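Local coordinates for protein metallopeptidase containing co-catalytic metalloactive site (Shewanella denitrificans OS217, PDB 3B2Y) that probably acts as a metal-dependent carboxypeptidase or related hydrolase of the peptidase M14 family, holding a nickel ion in its metal site in this crystal, at residues A[104-109]-A[149-154]; A[157-162]-A[235-240]; A[166-171]-A[228-233]; A[239-244]-A[269-274]. All blocks are in the same frame, centred on the assembly; numbering follows the deposited sequence.

Contact 1: A[104-109]-A[149-154]; sequences SLLPLV and KLLLEH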
loop_
_atom_site.group_PDB
_atom_site.type_symbol
_atom_site.label_atom_id
_atom_site.label_comp_id
_atom_site.label_asym_id
_atom_site.label_seq_id
_atom_site.Cartn_x
_atom_site.Cartn_y
_atom_site.Cartn_z
ATOM N N SER A 104 0.924 11.626 -2.462
ATOM C CA SER A 104 0.906 10.844 -3.706
ATOM C C SER A 104 0.301 9.485 -3.445
ATOM O O SER A 104 0.464 8.944 -2.374
ATOM C CB SER A 104 2.316 10.792 -4.230
ATOM O OG SER A 104 2.773 12.124 -4.597
ATOM N N LEU A 105 -0.449 8.964 -4.420
ATOM C CA LEU A 105 -1.195 7.694 -4.272
ATOM C C LEU A 105 -0.942 6.773 -5.478
ATOM O O LEU A 105 -0.922 7.221 -6.599
ATOM C CB LEU A 105 -2.678 7.996 -4.171
ATOM C CG LEU A 105 -3.092 8.945 -3.058
ATOM C CD1 LEU A 105 -4.510 9.427 -3.298
ATOM C CD2 LEU A 105 -2.928 8.244 -1.724
ATOM N N LEU A 106 -0.585 5.541 -5.214
ATOM C CA LEU A 106 -0.300 4.492 -6.215
ATOM C C LEU A 106 -1.222 3.301 -5.830
ATOM O O LEU A 106 -0.831 2.368 -5.166
ATOM C CB LEU A 106 1.203 4.179 -6.187
ATOM C CG LEU A 106 1.908 3.373 -7.236
ATOM C CD1 LEU A 106 1.898 4.132 -8.581
ATOM C CD2 LEU A 106 3.361 3.218 -6.781
ATOM N N PRO A 107 -2.499 3.393 -6.202
ATOM C CA PRO A 107 -3.537 2.567 -5.645
ATOM C C PRO A 107 -3.451 1.099 -6.062
ATOM O O PRO A 107 -3.929 0.240 -5.342
ATOM C CB PRO A 107 -4.838 3.144 -6.282
ATOM C CG PRO A 107 -4.502 4.445 -6.760
ATOM C CD PRO A 107 -3.025 4.402 -7.120
ATOM N N LEU A 108 -2.924 0.828 -7.249
ATOM C CA LEU A 108 -3.046 -0.509 -7.828
ATOM C C LEU A 108 -1.920 -0.802 -8.803
ATOM O O LEU A 108 -2.037 -0.491 -9.980
ATOM C CB LEU A 108 -4.378 -0.660 -8.533
ATOM C CG LEU A 108 -4.714 -2.032 -9.165
ATOM C CD1 LEU A 108 -4.475 -3.220 -8.122
ATOM C CD2 LEU A 108 -6.171 -2.054 -9.774
ATOM N N VAL A 109 -0.844 -1.404 -8.312
ATOM C CA VAL A 109 0.356 -1.661 -9.096
ATOM C C VAL A 109 0.246 -2.926 -10.003
ATOM O O VAL A 109 0.826 -2.981 -11.097
ATOM C CB VAL A 109 1.516 -1.755 -8.142
ATOM C CG1 VAL A 109 2.775 -2.321 -8.807
ATOM C CG2 VAL A 109 1.757 -0.387 -7.471
ATOM N N LYS A 149 9.500 -2.924 -13.405
ATOM C CA LYS A 149 10.276 -2.209 -14.375
ATOM C C LYS A 149 9.641 -0.859 -14.746
ATOM O O LYS A 149 10.364 0.132 -14.965
ATOM C CB LYS A 149 10.474 -3.061 -15.619
ATOM C CG LYS A 149 11.352 -4.256 -15.339
ATOM C CD LYS A 149 11.409 -5.197 -16.570
ATOM C CE LYS A 149 12.469 -6.311 -16.314
ATOM N NZ LYS A 149 11.924 -7.318 -15.447
ATOM N N LEU A 150 8.314 -0.827 -14.866
ATOM C CA LEU A 150 7.617 0.409 -15.251
ATOM C C LEU A 150 7.711 1.429 -14.123
ATOM O O LEU A 150 7.889 2.604 -14.354
ATOM C CB LEU A 150 6.139 0.143 -15.560
ATOM C CG LEU A 150 5.832 -0.808 -16.736
ATOM C CD1 LEU A 150 4.302 -1.199 -16.768
ATOM C CD2 LEU A 150 6.368 -0.169 -18.135
ATOM N N LEU A 151 7.607 0.977 -12.882
ATOM C CA LEU A 151 7.881 1.838 -11.732
ATOM C C LEU A 151 9.300 2.380 -11.664
ATOM O O LEU A 151 9.516 3.557 -11.404
ATOM C CB LEU A 151 7.562 1.098 -10.418
ATOM C CG LEU A 151 6.100 0.770 -10.130
ATOM C CD1 LEU A 151 6.050 0.201 -8.778
ATOM C CD2 LEU A 151 5.164 1.949 -10.195
ATOM N N LEU A 152 10.264 1.538 -11.985
ATOM C CA LEU A 152 11.667 1.927 -11.994
ATOM C C LEU A 152 11.990 2.961 -13.094
ATOM O O LEU A 152 12.934 3.766 -12.944
ATOM C CB LEU A 152 12.545 0.668 -12.034
ATOM C CG LEU A 152 12.725 -0.131 -10.736
ATOM C CD1 LEU A 152 13.534 -1.402 -10.985
ATOM C CD2 LEU A 152 13.422 0.742 -9.616
ATOM N N GLU A 153 11.219 2.982 -14.185
ATOM C CA GLU A 153 11.304 4.018 -15.248
ATOM C C GLU A 153 10.924 5.400 -14.701
ATOM O O GLU A 153 11.266 6.392 -15.306
ATOM C CB GLU A 153 10.401 3.676 -16.456
ATOM C CG GLU A 153 10.891 2.502 -17.331
ATOM C CD GLU A 153 10.125 2.346 -18.692
ATOM O OE1 GLU A 153 8.916 2.704 -18.769
ATOM O OE2 GLU A 153 10.746 1.883 -19.699
ATOM N N HIS A 154 10.240 5.430 -13.551
ATOM C CA HIS A 154 9.765 6.646 -12.884
ATOM C C HIS A 154 10.350 6.703 -11.494
ATOM O O HIS A 154 9.793 7.304 -10.573
ATOM C CB HIS A 154 8.249 6.605 -12.841
ATOM C CG HIS A 154 7.642 6.632 -14.200
ATOM N ND1 HIS A 154 7.314 5.487 -14.906
ATOM C CD2 HIS A 154 7.379 7.667 -15.022
ATOM C CE1 HIS A 154 6.835 5.828 -16.085
ATOM N NE2 HIS A 154 6.841 7.145 -16.170
#

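Contact 2: A[157-162]-A[235-240]; sequences LLCAAS and VRSGAK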
loop_
_atom_site.group_PDB
_atom_site.type_symbol
_atom_site.label_atom_id
_atom_site.label_comp_id
_atom_site.label_asym_id
_atom_site.label_seq_id
_atom_site.Cartn_x
_atom_site.Cartn_y
_atom_site.Cartn_z
ATOM N N LEU A 157 10.724 10.188 -9.753
ATOM C CA LEU A 157 9.407 10.740 -9.419
ATOM C C LEU A 157 8.920 10.055 -8.124
ATOM O O LEU A 157 8.438 10.719 -7.201
ATOM C CB LEU A 157 8.465 10.524 -10.571
ATOM C CG LEU A 157 7.027 10.951 -10.362
ATOM C CD1 LEU A 157 6.970 12.457 -10.284
ATOM C CD2 LEU A 157 6.170 10.363 -11.430
ATOM N N LEU A 158 9.111 8.742 -8.002
ATOM C CA LEU A 158 8.624 8.018 -6.841
ATOM C C LEU A 158 9.438 8.336 -5.567
ATOM O O LEU A 158 8.888 8.370 -4.472
ATOM C CB LEU A 158 8.636 6.516 -7.097
ATOM C CG LEU A 158 7.544 6.194 -8.127
ATOM C CD1 LEU A 158 7.750 4.744 -8.617
ATOM C CD2 LEU A 158 6.116 6.440 -7.601
ATOM N N CYS A 159 10.739 8.501 -5.725
ATOM C CA CYS A 159 11.619 8.915 -4.631
ATOM C C CYS A 159 11.228 10.321 -4.135
ATOM O O CYS A 159 11.074 10.529 -2.929
ATOM C CB CYS A 159 13.072 8.799 -5.056
ATOM S SG CYS A 159 13.518 7.020 -5.218
ATOM N N ALA A 160 11.034 11.258 -5.048
ATOM C CA ALA A 160 10.489 12.612 -4.689
ATOM C C ALA A 160 9.176 12.514 -3.882
ATOM O O ALA A 160 8.988 13.218 -2.844
ATOM C CB ALA A 160 10.269 13.490 -5.960
ATOM N N ALA A 161 8.301 11.610 -4.333
ATOM C CA ALA A 161 6.955 11.441 -3.738
ATOM C C ALA A 161 6.960 10.878 -2.329
ATOM O O ALA A 161 5.998 11.088 -1.579
ATOM C CB ALA A 161 6.027 10.615 -4.725
ATOM N N SER A 162 8.061 10.232 -1.927
ATOM C CA SER A 162 8.091 9.422 -0.675
ATOM C C SER A 162 9.148 10.000 0.259
ATOM O O SER A 162 9.478 9.374 1.274
ATOM C CB SER A 162 8.408 7.960 -1.000
ATOM O OG SER A 162 9.581 7.917 -1.815
ATOM N N VAL A 235 13.473 3.435 0.925
ATOM C CA VAL A 235 14.258 3.788 2.089
ATOM C C VAL A 235 15.732 3.924 1.716
ATOM O O VAL A 235 16.409 4.883 2.110
ATOM C CB VAL A 235 13.988 2.787 3.210
ATOM C CG1 VAL A 235 14.976 2.966 4.402
ATOM C CG2 VAL A 235 12.447 2.917 3.620
ATOM N N ARG A 236 16.274 2.959 0.995
ATOM C CA ARG A 236 17.705 3.027 0.580
ATOM C C ARG A 236 17.893 4.303 -0.281
ATOM O O ARG A 236 18.956 4.920 -0.306
ATOM C CB ARG A 236 18.028 1.810 -0.254
ATOM C CG ARG A 236 18.085 0.546 0.515
ATOM C CD ARG A 236 18.897 -0.475 -0.269
ATOM N NE ARG A 236 18.829 -1.802 0.342
ATOM C CZ ARG A 236 17.924 -2.731 0.031
ATOM N NH1 ARG A 236 16.999 -2.499 -0.906
ATOM N NH2 ARG A 236 17.959 -3.902 0.659
ATOM N N SER A 237 16.832 4.706 -0.942
ATOM C CA SER A 237 16.861 5.851 -1.864
ATOM C C SER A 237 16.634 7.176 -1.120
ATOM O O SER A 237 16.657 8.242 -1.740
ATOM C CB SER A 237 15.815 5.656 -2.948
ATOM O OG SER A 237 16.132 4.502 -3.748
ATOM N N GLY A 238 16.405 7.107 0.200
ATOM C CA GLY A 238 16.268 8.291 1.037
ATOM C C GLY A 238 14.952 8.570 1.772
ATOM O O GLY A 238 14.905 9.518 2.569
ATOM N N ALA A 239 13.888 7.795 1.560
ATOM C CA ALA A 239 12.665 8.027 2.370
ATOM C C ALA A 239 12.980 7.971 3.861
ATOM O O ALA A 239 13.548 7.000 4.324
ATOM C CB ALA A 239 11.596 7.016 2.064
ATOM N N LYS A 240 12.502 8.966 4.602
ATOM C CA LYS A 240 12.815 9.138 6.007
ATOM C C LYS A 240 12.160 8.094 6.918
ATOM O O LYS A 240 12.708 7.753 7.963
ATOM C CB LYS A 240 12.429 10.574 6.433
ATOM C CG LYS A 240 13.196 11.605 5.625
ATOM C CD LYS A 240 12.938 13.028 6.090
ATOM C CE LYS A 240 13.786 14.000 5.281
ATOM N NZ LYS A 240 13.655 15.375 5.794
HETATM O O HOH W 1 13.873 9.954 -1.405
#

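Contact 3: A[166-171]-A[228-233]; sequences ILTCHE and TSFEAF. With NI (nickel (II) ion), chain C.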
loop_
_atom_site.group_PDB
_atom_site.type_symbol
_atom_site.label_atom_id
_atom_site.label_comp_id
_atom_site.label_asym_id
_atom_site.label_seq_id
_atom_site.Cartn_x
_atom_site.Cartn_y
_atom_site.Cartn_z
ATOM N N ILE A 166 6.786 6.767 3.244
ATOM C CA ILE A 166 6.041 5.826 2.373
ATOM C C ILE A 166 5.330 4.741 3.193
ATOM O O ILE A 166 5.958 4.075 4.031
ATOM C CB ILE A 166 6.927 5.215 1.197
ATOM C CG1 ILE A 166 6.308 3.967 0.552
ATOM C CG2 ILE A 166 8.391 4.895 1.629
ATOM C CD1 ILE A 166 4.963 4.213 -0.002
ATOM N N LEU A 167 4.026 4.525 2.888
ATOM C CA LEU A 167 3.253 3.431 3.458
ATOM C C LEU A 167 2.740 2.594 2.298
ATOM O O LEU A 167 2.211 3.104 1.344
ATOM C CB LEU A 167 2.063 3.951 4.237
ATOM C CG LEU A 167 1.012 2.981 4.788
ATOM C CD1 LEU A 167 1.589 2.057 5.845
ATOM C CD2 LEU A 167 -0.221 3.725 5.350
ATOM N N THR A 168 3.019 1.305 2.385
ATOM C CA THR A 168 2.427 0.290 1.536
ATOM C C THR A 168 1.434 -0.524 2.362
ATOM O O THR A 168 1.673 -0.898 3.581
ATOM C CB THR A 168 3.486 -0.674 0.923
ATOM O OG1 THR A 168 4.201 -1.326 1.967
ATOM C CG2 THR A 168 4.490 0.052 0.111
ATOM N N CYS A 169 0.311 -0.802 1.716
ATOM C CA CYS A 169 -0.775 -1.501 2.371
ATOM C C CYS A 169 -0.914 -2.863 1.760
ATOM O O CYS A 169 -1.479 -3.009 0.660
ATOM C CB CYS A 169 -2.060 -0.707 2.180
ATOM S SG CYS A 169 -1.930 0.799 3.253
ATOM N N HIS A 170 -0.377 -3.829 2.475
ATOM C CA HIS A 170 -0.482 -5.232 2.171
ATOM C C HIS A 170 -1.431 -6.058 3.063
ATOM O O HIS A 170 -2.009 -5.606 4.068
ATOM C CB HIS A 170 0.929 -5.862 2.247
ATOM C CG HIS A 170 1.847 -5.437 1.123
ATOM N ND1 HIS A 170 2.352 -6.316 0.178
ATOM C CD2 HIS A 170 2.385 -4.232 0.836
ATOM C CE1 HIS A 170 3.114 -5.647 -0.673
ATOM N NE2 HIS A 170 3.167 -4.385 -0.286
ATOM N N GLU A 171 -1.559 -7.318 2.703
ATOM C CA GLU A 171 -2.266 -8.244 3.544
ATOM C C GLU A 171 -1.502 -9.542 3.603
ATOM O O GLU A 171 -0.794 -9.918 2.671
ATOM C CB GLU A 171 -3.667 -8.540 3.025
ATOM C CG GLU A 171 -4.585 -7.355 2.665
ATOM C CD GLU A 171 -6.067 -7.764 2.762
ATOM O OE1 GLU A 171 -6.579 -7.789 3.913
ATOM O OE2 GLU A 171 -6.722 -8.023 1.692
ATOM N N THR A 228 14.279 -6.882 -1.120
ATOM C CA THR A 228 14.252 -6.197 -2.433
ATOM C C THR A 228 12.876 -5.612 -2.804
ATOM O O THR A 228 12.561 -5.424 -3.982
ATOM C CB THR A 228 14.720 -7.094 -3.605
ATOM O OG1 THR A 228 13.754 -8.132 -3.867
ATOM C CG2 THR A 228 16.085 -7.656 -3.337
ATOM N N SER A 229 12.104 -5.295 -1.791
ATOM C CA SER A 229 10.766 -4.780 -1.930
ATOM C C SER A 229 10.827 -3.312 -2.352
ATOM O O SER A 229 11.869 -2.627 -2.236
ATOM C CB SER A 229 10.047 -4.870 -0.589
ATOM O OG SER A 229 10.669 -3.999 0.349
ATOM N N PHE A 230 9.696 -2.828 -2.823
ATOM C CA PHE A 230 9.551 -1.449 -3.258
ATOM C C PHE A 230 9.848 -0.489 -2.092
ATOM O O PHE A 230 10.609 0.435 -2.218
ATOM C CB PHE A 230 8.097 -1.269 -3.680
ATOM C CG PHE A 230 7.725 0.116 -4.143
ATOM C CD1 PHE A 230 8.267 0.629 -5.270
ATOM C CD2 PHE A 230 6.711 0.831 -3.495
ATOM C CE1 PHE A 230 7.887 1.925 -5.747
ATOM C CE2 PHE A 230 6.278 2.087 -3.965
ATOM C CZ PHE A 230 6.876 2.633 -5.114
ATOM N N GLU A 231 9.273 -0.791 -0.941
ATOM C CA GLU A 231 9.442 0.042 0.262
ATOM C C GLU A 231 10.905 0.071 0.732
ATOM O O GLU A 231 11.396 1.116 1.134
ATOM C CB GLU A 231 8.417 -0.370 1.347
ATOM C CG GLU A 231 8.465 -1.842 1.795
ATOM C CD GLU A 231 7.623 -2.826 0.957
ATOM O OE1 GLU A 231 7.286 -2.564 -0.220
ATOM O OE2 GLU A 231 7.324 -3.907 1.504
ATOM N N ALA A 232 11.609 -1.040 0.742
ATOM C CA ALA A 232 13.026 -1.004 1.170
ATOM C C ALA A 232 13.860 -0.198 0.189
ATOM O O ALA A 232 14.794 0.520 0.588
ATOM C CB ALA A 232 13.612 -2.417 1.351
ATOM N N PHE A 233 13.580 -0.381 -1.087
ATOM C CA PHE A 233 14.153 0.433 -2.183
ATOM C C PHE A 233 13.985 1.947 -1.926
ATOM O O PHE A 233 14.937 2.724 -2.004
ATOM C CB PHE A 233 13.500 0.083 -3.545
ATOM C CG PHE A 233 13.915 0.994 -4.641
ATOM C CD1 PHE A 233 15.194 0.880 -5.185
ATOM C CD2 PHE A 233 13.065 2.025 -5.124
ATOM C CE1 PHE A 233 15.619 1.771 -6.195
ATOM C CE2 PHE A 233 13.491 2.920 -6.128
ATOM C CZ PHE A 233 14.761 2.762 -6.693
HETATM NI NI NI C . 1.790 -8.471 -0.030
HETATM O O HOH W 2 5.000 -2.794 -1.593
HETATM O O HOH W 3 1.791 -9.338 2.102
HETATM O O HOH W 4 3.303 -9.290 0.543
#

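Contact 4: A[239-244]-A[269-274]; sequences AKLAAC and AHCAPI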
loop_
_atom_site.group_PDB
_atom_site.type_symbol
_atom_site.label_atom_id
_atom_site.label_comp_id
_atom_site.label_asym_id
_atom_site.label_seq_id
_atom_site.Cartn_x
_atom_site.Cartn_y
_atom_site.Cartn_z
ATOM N N ALA A 239 13.888 7.795 1.560
ATOM C CA ALA A 239 12.665 8.027 2.370
ATOM C C ALA A 239 12.980 7.971 3.861
ATOM O O ALA A 239 13.548 7.000 4.324
ATOM C CB ALA A 239 11.596 7.016 2.064
ATOM N N LYS A 240 12.502 8.966 4.602
ATOM C CA LYS A 240 12.815 9.138 6.007
ATOM C C LYS A 240 12.160 8.094 6.918
ATOM O O LYS A 240 12.708 7.753 7.963
ATOM C CB LYS A 240 12.429 10.574 6.433
ATOM C CG LYS A 240 13.196 11.605 5.625
ATOM C CD LYS A 240 12.938 13.028 6.090
ATOM C CE LYS A 240 13.786 14.000 5.281
ATOM N NZ LYS A 240 13.655 15.375 5.794
ATOM N N LEU A 241 10.988 7.617 6.518
ATOM C CA LEU A 241 10.209 6.664 7.306
ATOM C C LEU A 241 9.415 5.804 6.271
ATOM O O LEU A 241 9.066 6.254 5.169
ATOM C CB LEU A 241 9.235 7.394 8.240
ATOM C CG LEU A 241 9.667 8.353 9.328
ATOM C CD1 LEU A 241 8.477 9.142 9.908
ATOM C CD2 LEU A 241 10.401 7.544 10.356
ATOM N N ALA A 242 9.299 4.519 6.577
ATOM C CA ALA A 242 8.498 3.639 5.763
ATOM C C ALA A 242 7.804 2.604 6.585
ATOM O O ALA A 242 8.318 2.124 7.590
ATOM C CB ALA A 242 9.333 2.964 4.588
ATOM N N ALA A 243 6.658 2.178 6.091
ATOM C CA ALA A 243 5.983 1.042 6.719
ATOM C C ALA A 243 5.239 0.213 5.688
ATOM O O ALA A 243 4.855 0.686 4.660
ATOM C CB ALA A 243 5.012 1.508 7.827
ATOM N N CYS A 244 5.066 -1.056 6.003
ATOM C CA CYS A 244 4.208 -1.921 5.207
ATOM C C CYS A 244 3.237 -2.565 6.173
ATOM O O CYS A 244 3.666 -3.342 7.048
ATOM C CB CYS A 244 5.082 -2.948 4.519
ATOM S SG CYS A 244 4.184 -4.228 3.638
ATOM N N ALA A 269 -1.599 11.389 9.939
ATOM C CA ALA A 269 -1.551 12.077 11.222
ATOM C C ALA A 269 -0.123 12.231 11.806
ATOM O O ALA A 269 0.184 13.236 12.463
ATOM C CB ALA A 269 -2.451 11.396 12.253
ATOM N N HIS A 270 0.727 11.229 11.606
ATOM C CA HIS A 270 2.086 11.239 12.174
ATOM C C HIS A 270 2.991 12.080 11.339
ATOM O O HIS A 270 3.735 12.893 11.860
ATOM C CB HIS A 270 2.680 9.828 12.275
ATOM C CG HIS A 270 3.978 9.813 13.007
ATOM N ND1 HIS A 270 5.190 9.993 12.385
ATOM C CD2 HIS A 270 4.237 9.725 14.321
ATOM C CE1 HIS A 270 6.147 9.999 13.290
ATOM N NE2 HIS A 270 5.597 9.812 14.471
ATOM N N CYS A 271 2.840 11.930 10.015
ATOM C CA CYS A 271 3.778 12.485 9.034
ATOM C C CYS A 271 3.390 13.844 8.492
ATOM O O CYS A 271 4.246 14.573 7.993
ATOM C CB CYS A 271 3.952 11.517 7.875
ATOM S SG CYS A 271 4.773 9.979 8.370
ATOM N N ALA A 272 2.099 14.194 8.565
ATOM C CA ALA A 272 1.682 15.529 8.186
ATOM C C ALA A 272 0.731 16.016 9.248
ATOM O O ALA A 272 -0.452 16.116 8.991
ATOM C CB ALA A 272 1.019 15.515 6.802
ATOM N N PRO A 273 1.230 16.253 10.465
ATOM C CA PRO A 273 0.323 16.595 11.559
ATOM C C PRO A 273 -0.422 17.926 11.345
ATOM O O PRO A 273 0.020 18.813 10.575
ATOM C CB PRO A 273 1.234 16.656 12.808
ATOM C CG PRO A 273 2.624 16.740 12.297
ATOM C CD PRO A 273 2.647 16.213 10.900
ATOM N N ILE A 274 -1.589 17.991 11.965
ATOM C CA ILE A 274 -2.334 19.244 12.155
ATOM C C ILE A 274 -1.619 20.094 13.206
ATOM O O ILE A 274 -0.753 20.926 12.870
ATOM C CB ILE A 274 -3.794 18.953 12.610
ATOM C CG1 ILE A 274 -4.629 18.517 11.383
ATOM C CG2 ILE A 274 -4.399 20.177 13.308
ATOM C CD1 ILE A 274 -5.550 17.357 11.632
#

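Contact 1: A[104-109]-A[149-154]
Leu151, the residue that reaches over to Leu106 and Val109, receives at its carbonyl O the backbone N of His154, at 2.9 Å. One residue earlier, the carbonyl O of Leu150 takes a side-chain bond from His154 ND1 at 3.0 Å; the N-H points almost straight at the oxygen (165°), which sits at the edge of the imidazole and close to its plane. This bond helps to fix the rotation of the ring, while His154 itself occupies the N-cap position of the following helix, 155-161. A histidine suits a junction of this kind, because its ring can reach back to a carbonyl of the preceding helix.

Across the contact everything is apolar. The two methyls of Leu151 divide the work: CD2 meets Leu106 CD2 at 4.1 Å, and CD1 meets Val109 CG1 at the same 4.1 Å. Leu106 extends its branch toward the helix with CG anti to the backbone N (chi1 -167°). Strand 102-106 is an outermost strand of the mixed sheet in the alpha/beta core of this M14 enzyme. Its residues alternate between the two sides: Leu105 turns to Met86 and Leu90 of helix 81-92, and Leu106 to helix 146-152. Val109 belongs to the loop that leaves the strand, and its short beta-branched side chain sets CG1 against Leu151 CD1. Leu46 of strand 42-49 touches both Leu106 and Leu151, bringing the two-stranded antiparallel sheet of strands 42-49 and 52-58 into the same buried apolar cluster.

Contact 2: A[157-162]-A[235-240]
Ser162 and Ala239 meet through a backbone oxygen and a methyl: the carbonyl O of Ser162 lies 3.3 Å from Ala239 CB. A side chain as small as alanine suits this close, buried approach. The hydroxyl of Ser162 is turned to its own helix, with OG between the backbone N and the carbonyl carbon (chi1 51°), and OG donates to Leu158 O at 2.8 Å, tilted somewhat from the carbonyl plane. Serine thus satisfies its polar end on the carbonyl of Leu158, one turn back.

The second point of touch is Cys159, whose SG rests on Ser237 CB at 3.5 Å. The sulfur meets the carbon more closely than the hydroxyl, whose OG is 3.9 Å from Cys159 SG and bonds back to Phe233 O. A water lies between Cys159 O and Ser237 O, at long distances and with other acceptors competing for its protons. Gly238, with its positive phi, then ends helix 230-236 in a Schellman motif and swings the chain so that Ala239 comes beside Ser162; a CB on Gly238 would press on the carbonyl O of Ser237.

Leu234 of helix 230-236 also touches both Cys159 and Ser162, and Leu158 packs on Phe230. The contact therefore joins the C-terminal ends of helices 155-161 and 230-236, just before each chain segment enters the sheet as the neighbouring parallel strands 165-172 and 242-248.

Contact 3: A[166-171]-A[228-233]
Glu231 meets Thr168 from its first side-chain carbon onward: Glu231 CB lies 4.1 Å from Thr168 CG2. Its CG sits between the backbone N and the carbonyl carbon (chi1 58°), and a bend at chi2 (-87°) lays the rest of the chain across the threonine at about a right angle. CD then passes Thr168 OG1 at 3.9 Å. At the tip, OE2 lies 4.1 Å from Thr168 OG1, while OE1 is 3.8 Å from Thr168 CG2 and accepts from a water 2.7 Å away. The same water accepts from His170 NE2 at 2.8 Å, lying at the edge of the imidazole and in its plane.

Thr168 is modelled in two conformers; its contacts here are those of one. Threonine serves this place with both branches: OG1 makes a weak bond to Ala243 O in the next strand, while CG2 reaches the edge of the Phe230 ring, 4.3 Å from CD2. The helix presenting Phe230 and Glu231 is preceded by Ser229 at the N-cap, whose OG accepts from Ala232 N.

His170 uses its other nitrogen on the metal, with ND1 2.2 Å from the nickel ion; His76 and Glu79 complete the protein ligands, as in M14 peptidases. Were Glu231 replaced by an alanine, the water would probably lose its carboxylate acceptor and the NE2 side of His170 be less firmly held. Metal, imidazole, water and carboxylate form one chain, so the glutamate is placed as a second-shell group that probably helps to orient the ligand and may make its ring a stronger electron donor.

Contact 4: A[239-244]-A[269-274]
Leu241 meets Cys271 and His270 through a single methyl, CD1, so the whole contact is van der Waals in kind and buries little surface. The apolar part is sulfur against methyl: Leu241 CD1 lies 4.1 Å from Cys271 SG. Leucine suits the spot because its branched end can span the gap between backbones whose nearest CA atoms, those of Leu241 and Cys271, are 8.8 Å apart. With CG anti to its own carbonyl carbon (chi1 -61°), the side chain is directed at the last turn of helix 253-271. Phe192 of helix 191-201 touches both Leu241 and Cys271, so an aromatic ring from a third element adds to the pair.

The second kind is a methyl at the rim of a ring. Leu241 CD1 comes to His270 CE1 at 4.2 Å, near the plane of the imidazole and at its edge, and the two side chains cross at about a right angle. His270 swings its ring to this side because CG is anti to the backbone N (chi1 -173°). A histidine can offer carbon to the leucine here while remaining partly exposed at the surface.

Hydrogen bonds tie each segment to other parts of the chain: the backbone of Leu241 pairs with that of Ile166, and Ala272 O accepts from the side-chain NE of Arg100. Leu241, just before strand 242-248, sets the approach to that strand against the last turn of helix 253-271, which returns along the sheet after the strand: the layered packing of helix on central sheet that characterises the alpha/beta fold of M14 peptidases.

In the fold
From the N terminus, contact 1 comes first, closing a loop of 39 residues between edge strand 102-106 and helix 146-152. It is complete before contact 2 opens on the next helix, 155-161. Contact 2 spans 72 residues to the end of helix 230-236, and contact 3 is nested inside it, tying strand 165-172 to the start of that same helix. Contact 4 begins at Ala239 and Lys240, where contact 2 ends, and closes a shorter loop to the C-terminal helix. Phe230 links contacts 1, 2 and 3 on one side of the sheet; helix 253-271 covers the other, and paired strands 165-172 and 242-248 join contacts 3 and 4.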